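Local structure of uncharacterized protein, cytosolic disulfide reductase DsbM (Pseudomonas aeruginosa PAO1, 5HFG) at residues Y12-L17 against V39-G44; L8-L13 against F184-D189. The protein is a cytosolic disulfide reductase of the thioredoxin superfamily, with a DsbA-like domain that can carry glutathione as a mixed disulfide. One frame throughout, in Å; residues are numbered along the deposited sequence.

In the fold
Contacts 1 and 2 lie on the two flanks of strand 9-14: strand 38-43 pairs with it in parallel, strand 183-188 antiparallel, three adjacent strands of the four-stranded mixed sheet of a thioredoxin fold, with 38-43 at its edge. The contact centres are 12 Å apart and share Tyr12 and Leu13. Probable hydrogen bonds stitch them together, Arg40 N to Leu10 O (2.8 Å) and His42 NE2 to His11 ND1 (2.9 Å). No glutathione is bound in this chain, but the side chains of Tyr14 and Tyr12 are each about 7 Å from that of Cys18, which binds it covalently, and Gly44 is about 4 Å from the side chain of glutathione-binding Phe181. Contact 2 extends from Tyr12 toward the N-terminal end of strand 9-14.

Contact 1 (Y12-L17 against V39-G44); sequences YLYDPL and VRLHGG
The ring of Tyr14 lies against the backbone of the neighbouring strand, with Gly43 CA over one face, 3.8 Å from the ring centroid, in a CH-pi contact. Its CG sits between the backbone N and the carbonyl carbon (chi1 72°), which folds the ring across strand 39-43 and brings CE2 to 3.3 Å from Gly43 N. The same ring atom meets Leu41 CB at 3.6 Å. Leu41 then reaches the edge of the Tyr12 ring, its CD2 being 3.9 Å from Tyr12 CD2, so both tyrosines and Leu41 pack on one face of the sheet. On the other face Leu13 crosses His42 at an angle, its CD2 branch 3.7 Å from His42 CB, while the imidazole lies along strand 9-14, Tyr12 O at its edge, and NE2 is hydrogen-bonded to His11 ND1. Between the two faces, the backbones pair in parallel from Tyr12 N to Arg40 O (2.9 Å), through His42 N to Tyr12 O and Tyr14 N to His42 O, and end with Gly44 N to Tyr14 O (2.9 Å). Past the strand, Asp15 OD2 accepts from Leu17 N (2.9 Å) in an Asx turn that shapes the chain just before Cys18. Helix 113-125 touches Tyr12, Tyr14 and Leu41, and helix 97-110 also meets Tyr14; helix 160-175 packs on Leu13 and His42 from the other side of the sheet.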
loop_
_atom_site.group_PDB
_atom_site.type_symbol
_atom_site.label_atom_id
_atom_site.label_comp_id
_atom_site.label_asym_id
_atom_site.label_seq_id
_atom_site.Cartn_x
_atom_site.Cartn_y
_atom_site.Cartn_z
ATOM N N TYR A 12 3.683 3.759 -7.809
ATOM C CA TYR A 12 2.463 3.431 -7.079
ATOM C C TYR A 12 2.350 4.352 -5.866
ATOM O O TYR A 12 3.139 4.238 -4.921
ATOM C CB TYR A 12 2.467 1.965 -6.640
ATOM C CG TYR A 12 1.224 1.531 -5.882
ATOM C CD1 TYR A 12 0.002 2.175 -6.065
ATOM C CD2 TYR A 12 1.276 0.485 -4.966
ATOM C CE1 TYR A 12 -1.139 1.771 -5.375
ATOM C CE2 TYR A 12 0.138 0.073 -4.281
ATOM C CZ TYR A 12 -1.058 0.719 -4.480
ATOM O OH TYR A 12 -2.184 0.308 -3.786
ATOM N N LEU A 13 1.386 5.271 -5.912
ATOM C CA LEU A 13 1.049 6.129 -4.788
ATOM C C LEU A 13 -0.062 5.474 -3.978
ATOM O O LEU A 13 -1.169 5.256 -4.487
ATOM C CB LEU A 13 0.619 7.514 -5.281
ATOM C CG LEU A 13 1.759 8.473 -5.629
ATOM C CD1 LEU A 13 1.363 9.442 -6.725
ATOM C CD2 LEU A 13 2.120 9.249 -4.385
ATOM N N TYR A 14 0.225 5.181 -2.714
ATOM C CA TYR A 14 -0.643 4.348 -1.899
ATOM C C TYR A 14 -0.702 4.896 -0.475
ATOM O O TYR A 14 0.080 5.769 -0.071
ATOM C CB TYR A 14 -0.129 2.892 -1.846
ATOM C CG TYR A 14 1.120 2.787 -0.996
ATOM C CD1 TYR A 14 1.042 2.398 0.349
ATOM C CD2 TYR A 14 2.376 3.102 -1.514
ATOM C CE1 TYR A 14 2.156 2.332 1.144
ATOM C CE2 TYR A 14 3.512 3.022 -0.717
ATOM C CZ TYR A 14 3.384 2.641 0.620
ATOM O OH TYR A 14 4.489 2.564 1.431
ATOM N N ASP A 15 -1.604 4.308 0.311
ATOM C CA ASP A 15 -1.518 4.416 1.747
ATOM C C ASP A 15 -1.946 3.089 2.367
ATOM O O ASP A 15 -2.922 2.483 1.909
ATOM C CB ASP A 15 -2.400 5.534 2.278
ATOM C CG ASP A 15 -2.183 5.773 3.744
ATOM O OD1 ASP A 15 -1.256 6.559 4.055
ATOM O OD2 ASP A 15 -2.916 5.183 4.566
ATOM N N PRO A 16 -1.249 2.622 3.408
ATOM C CA PRO A 16 -1.649 1.335 4.025
ATOM C C PRO A 16 -3.101 1.274 4.489
ATOM O O PRO A 16 -3.686 0.182 4.509
ATOM C CB PRO A 16 -0.675 1.188 5.210
ATOM C CG PRO A 16 0.459 2.117 4.916
ATOM C CD PRO A 16 -0.131 3.261 4.124
ATOM N N LEU A 17 -3.705 2.400 4.856
ATOM C CA LEU A 17 -5.049 2.405 5.420
ATOM C C LEU A 17 -6.109 2.779 4.389
ATOM O O LEU A 17 -7.258 3.072 4.755
ATOM C CB LEU A 17 -5.090 3.353 6.619
ATOM C CG LEU A 17 -4.353 2.810 7.846
ATOM C CD1 LEU A 17 -4.165 3.917 8.877
ATOM C CD2 LEU A 17 -5.096 1.648 8.458
ATOM N N VAL A 39 9.031 -1.286 -10.268
ATOM C CA VAL A 39 7.898 -0.805 -9.479
ATOM C C VAL A 39 8.428 -0.041 -8.272
ATOM O O VAL A 39 9.244 -0.571 -7.508
ATOM C CB VAL A 39 6.989 -1.962 -9.025
ATOM C CG1 VAL A 39 5.815 -1.433 -8.197
ATOM C CG2 VAL A 39 6.500 -2.749 -10.231
ATOM N N ARG A 40 7.963 1.194 -8.092
ATOM C CA ARG A 40 8.402 2.028 -6.976
ATOM C C ARG A 40 7.193 2.456 -6.164
ATOM O O ARG A 40 6.215 2.971 -6.718
ATOM C CB ARG A 40 9.184 3.255 -7.455
ATOM C CG ARG A 40 10.101 2.956 -8.601
ATOM C CD ARG A 40 11.424 3.697 -8.529
ATOM N NE ARG A 40 12.180 3.432 -9.744
ATOM C CZ ARG A 40 12.778 4.368 -10.475
ATOM N NH1 ARG A 40 13.442 4.034 -11.581
ATOM N NH2 ARG A 40 12.715 5.641 -10.102
ATOM N N LEU A 41 7.277 2.265 -4.853
ATOM C CA LEU A 41 6.216 2.628 -3.927
ATOM C C LEU A 41 6.421 4.039 -3.394
ATOM O O LEU A 41 7.543 4.436 -3.071
ATOM C CB LEU A 41 6.174 1.648 -2.753
ATOM C CG LEU A 41 5.850 0.172 -3.021
ATOM C CD1 LEU A 41 5.086 -0.420 -1.831
ATOM C CD2 LEU A 41 5.102 -0.078 -4.313
ATOM N N HIS A 42 5.320 4.773 -3.266
ATOM C CA HIS A 42 5.301 6.139 -2.737
ATOM C C HIS A 42 4.164 6.220 -1.725
ATOM O O HIS A 42 2.994 6.346 -2.107
ATOM C CB HIS A 42 5.095 7.169 -3.849
ATOM C CG HIS A 42 6.129 7.115 -4.923
ATOM N ND1 HIS A 42 7.344 7.752 -4.811
ATOM C CD2 HIS A 42 6.129 6.513 -6.134
ATOM C CE1 HIS A 42 8.054 7.538 -5.905
ATOM N NE2 HIS A 42 7.340 6.784 -6.722
ATOM N N GLY A 43 4.495 6.171 -0.434
ATOM C CA GLY A 43 3.465 6.271 0.589
ATOM C C GLY A 43 3.087 7.724 0.808
ATOM O O GLY A 43 3.954 8.567 1.075
ATOM N N GLY A 44 1.790 8.022 0.707
ATOM C CA GLY A 44 1.329 9.403 0.741
ATOM C C GLY A 44 0.991 9.962 2.110
ATOM O O GLY A 44 0.740 11.166 2.235
#

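Contact 2 (L8-L13 against F184-D189); sequences LTLHYL and FALERD
Tyr12 and Phe184 form an offset stack, their ring planes only 7° apart and their centroids separated by 4.3 Å. Phe184 CE1 lies 3.5 Å from Tyr12 CD1, so the rings overlap near their rims. With CG anti to its carbonyl carbon (chi1 -78°), the Phe184 ring leans toward strand 9-13, where it also receives the CD2 branch of Leu10, 3.7 Å from Phe184 CD1. The apolar row continues along this face through Leu186, whose CD1 is 4.0 Å from Leu8 CD2. Trp207 of helix 204-217 meets both Phe184 and Leu10, placing the row between the sheet and that helix.

Backbone bonding is regular: Thr9 with Glu187 and His11 with Ala185 are hydrogen-bonded pairs, each linked in both directions; the non-hydrogen-bonded pair Leu10 with Leu186 lies between them, and Tyr12 with Phe184 follows beyond His11. Here the beta-alpha-beta half of the thioredoxin fold (strands 9-14 and 38-43) joins, antiparallel, the beta-hairpin of strands 183-188 and 191-194, beyond the long helical insertion.

Polar side chains meet on the opposite face. His11 NE2 donates to Glu187 OE1 at 2.8 Å, nearly straight at 174°; the carboxylate oxygen lies in the imidazole plane and is approached on its anti side. Glu187 is extended from CB outward, which carries the carboxylate across to the ring. Thr9 CG2 rests on one face of that imidazole, and ND1 is engaged with His42, so both ring nitrogens of His11 have partners.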
loop_
_atom_site.group_PDB
_atom_site.type_symbol
_atom_site.label_atom_id
_atom_site.label_comp_id
_atom_site.label_asym_id
_atom_site.label_seq_id
_atom_site.Cartn_x
_atom_site.Cartn_y
_atom_site.Cartn_z
ATOM N N LEU A 8 11.172 1.419 -18.257
ATOM C CA LEU A 8 9.830 1.668 -17.743
ATOM C C LEU A 8 9.730 1.471 -16.237
ATOM O O LEU A 8 10.144 0.447 -15.700
ATOM C CB LEU A 8 8.810 0.768 -18.436
ATOM C CG LEU A 8 7.992 1.474 -19.516
ATOM C CD1 LEU A 8 8.847 1.741 -20.742
ATOM C CD2 LEU A 8 6.752 0.670 -19.870
ATOM N N THR A 9 9.163 2.459 -15.555
ATOM C CA THR A 9 8.946 2.395 -14.118
ATOM C C THR A 9 7.479 2.641 -13.809
ATOM O O THR A 9 6.895 3.620 -14.290
ATOM C CB THR A 9 9.802 3.415 -13.377
ATOM O OG1 THR A 9 11.184 3.104 -13.584
ATOM C CG2 THR A 9 9.496 3.357 -11.894
ATOM N N LEU A 10 6.894 1.756 -13.006
ATOM C CA LEU A 10 5.546 1.936 -12.483
ATOM C C LEU A 10 5.633 2.560 -11.094
ATOM O O LEU A 10 6.180 1.950 -10.168
ATOM C CB LEU A 10 4.808 0.604 -12.412
ATOM C CG LEU A 10 3.357 0.757 -11.977
ATOM C CD1 LEU A 10 2.603 1.604 -13.014
ATOM C CD2 LEU A 10 2.713 -0.619 -11.780
ATOM N N HIS A 11 5.108 3.774 -10.959
ATOM C CA HIS A 11 5.042 4.474 -9.686
ATOM C C HIS A 11 3.684 4.220 -9.056
ATOM O O HIS A 11 2.653 4.442 -9.694
ATOM C CB HIS A 11 5.254 5.979 -9.903
ATOM C CG HIS A 11 6.622 6.327 -10.396
ATOM N ND1 HIS A 11 7.705 6.450 -9.554
ATOM C CD2 HIS A 11 7.088 6.566 -11.647
ATOM C CE1 HIS A 11 8.779 6.755 -10.262
ATOM N NE2 HIS A 11 8.433 6.826 -11.535
ATOM N N TYR A 12 3.683 3.759 -7.809
ATOM C CA TYR A 12 2.463 3.431 -7.079
ATOM C C TYR A 12 2.350 4.352 -5.866
ATOM O O TYR A 12 3.139 4.238 -4.921
ATOM C CB TYR A 12 2.467 1.965 -6.640
ATOM C CG TYR A 12 1.224 1.531 -5.882
ATOM C CD1 TYR A 12 0.002 2.175 -6.065
ATOM C CD2 TYR A 12 1.276 0.485 -4.966
ATOM C CE1 TYR A 12 -1.139 1.771 -5.375
ATOM C CE2 TYR A 12 0.138 0.073 -4.281
ATOM C CZ TYR A 12 -1.058 0.719 -4.480
ATOM O OH TYR A 12 -2.184 0.308 -3.786
ATOM N N LEU A 13 1.386 5.271 -5.912
ATOM C CA LEU A 13 1.049 6.129 -4.788
ATOM C C LEU A 13 -0.062 5.474 -3.978
ATOM O O LEU A 13 -1.169 5.256 -4.487
ATOM C CB LEU A 13 0.619 7.514 -5.281
ATOM C CG LEU A 13 1.759 8.473 -5.629
ATOM C CD1 LEU A 13 1.363 9.442 -6.725
ATOM C CD2 LEU A 13 2.120 9.249 -4.385
ATOM N N PHE A 184 -1.597 5.131 -9.972
ATOM C CA PHE A 184 -0.499 4.476 -10.666
ATOM C C PHE A 184 -0.038 5.376 -11.798
ATOM O O PHE A 184 -0.864 5.896 -12.559
ATOM C CB PHE A 184 -0.915 3.117 -11.243
ATOM C CG PHE A 184 -0.975 1.998 -10.229
ATOM C CD1 PHE A 184 0.172 1.328 -9.843
ATOM C CD2 PHE A 184 -2.194 1.567 -9.732
ATOM C CE1 PHE A 184 0.114 0.258 -8.934
ATOM C CE2 PHE A 184 -2.266 0.509 -8.815
ATOM C CZ PHE A 184 -1.107 -0.144 -8.416
ATOM N N ALA A 185 1.273 5.534 -11.934
ATOM C CA ALA A 185 1.826 6.375 -12.990
ATOM C C ALA A 185 2.991 5.643 -13.629
ATOM O O ALA A 185 3.897 5.173 -12.931
ATOM C CB ALA A 185 2.278 7.735 -12.456
ATOM N N LEU A 186 2.964 5.549 -14.952
ATOM C CA LEU A 186 3.977 4.822 -15.698
ATOM C C LEU A 186 4.999 5.817 -16.216
ATOM O O LEU A 186 4.633 6.813 -16.845
ATOM C CB LEU A 186 3.337 4.055 -16.856
ATOM C CG LEU A 186 4.165 3.017 -17.605
ATOM C CD1 LEU A 186 4.785 1.988 -16.667
ATOM C CD2 LEU A 186 3.266 2.346 -18.655
ATOM N N GLU A 187 6.271 5.556 -15.944
ATOM C CA GLU A 187 7.344 6.419 -16.411
ATOM C C GLU A 187 8.076 5.750 -17.567
ATOM O O GLU A 187 8.503 4.595 -17.449
ATOM C CB GLU A 187 8.320 6.753 -15.288
ATOM C CG GLU A 187 9.455 7.631 -15.764
ATOM C CD GLU A 187 10.536 7.764 -14.728
ATOM O OE1 GLU A 187 10.312 7.293 -13.591
ATOM O OE2 GLU A 187 11.605 8.333 -15.052
ATOM N N ARG A 188 8.202 6.479 -18.679
ATOM C CA ARG A 188 8.868 6.018 -19.896
ATOM C C ARG A 188 9.740 7.154 -20.404
ATOM O O ARG A 188 9.222 8.233 -20.711
ATOM C CB ARG A 188 7.871 5.640 -20.999
ATOM C CG ARG A 188 6.478 5.241 -20.549
ATOM C CD ARG A 188 5.508 5.259 -21.736
ATOM N NE ARG A 188 4.113 5.347 -21.304
ATOM C CZ ARG A 188 3.177 4.455 -21.614
ATOM N NH1 ARG A 188 1.938 4.612 -21.167
ATOM N NH2 ARG A 188 3.478 3.411 -22.376
ATOM N N ASP A 189 11.046 6.913 -20.506
ATOM C CA ASP A 189 11.979 7.860 -21.123
ATOM C C ASP A 189 11.765 9.274 -20.586
ATOM O O ASP A 189 11.598 10.239 -21.335
ATOM C CB ASP A 189 11.857 7.826 -22.648
ATOM C CG ASP A 189 13.087 8.389 -23.348
ATOM O OD1 ASP A 189 14.000 7.598 -23.678
ATOM O OD2 ASP A 189 13.139 9.618 -23.576
#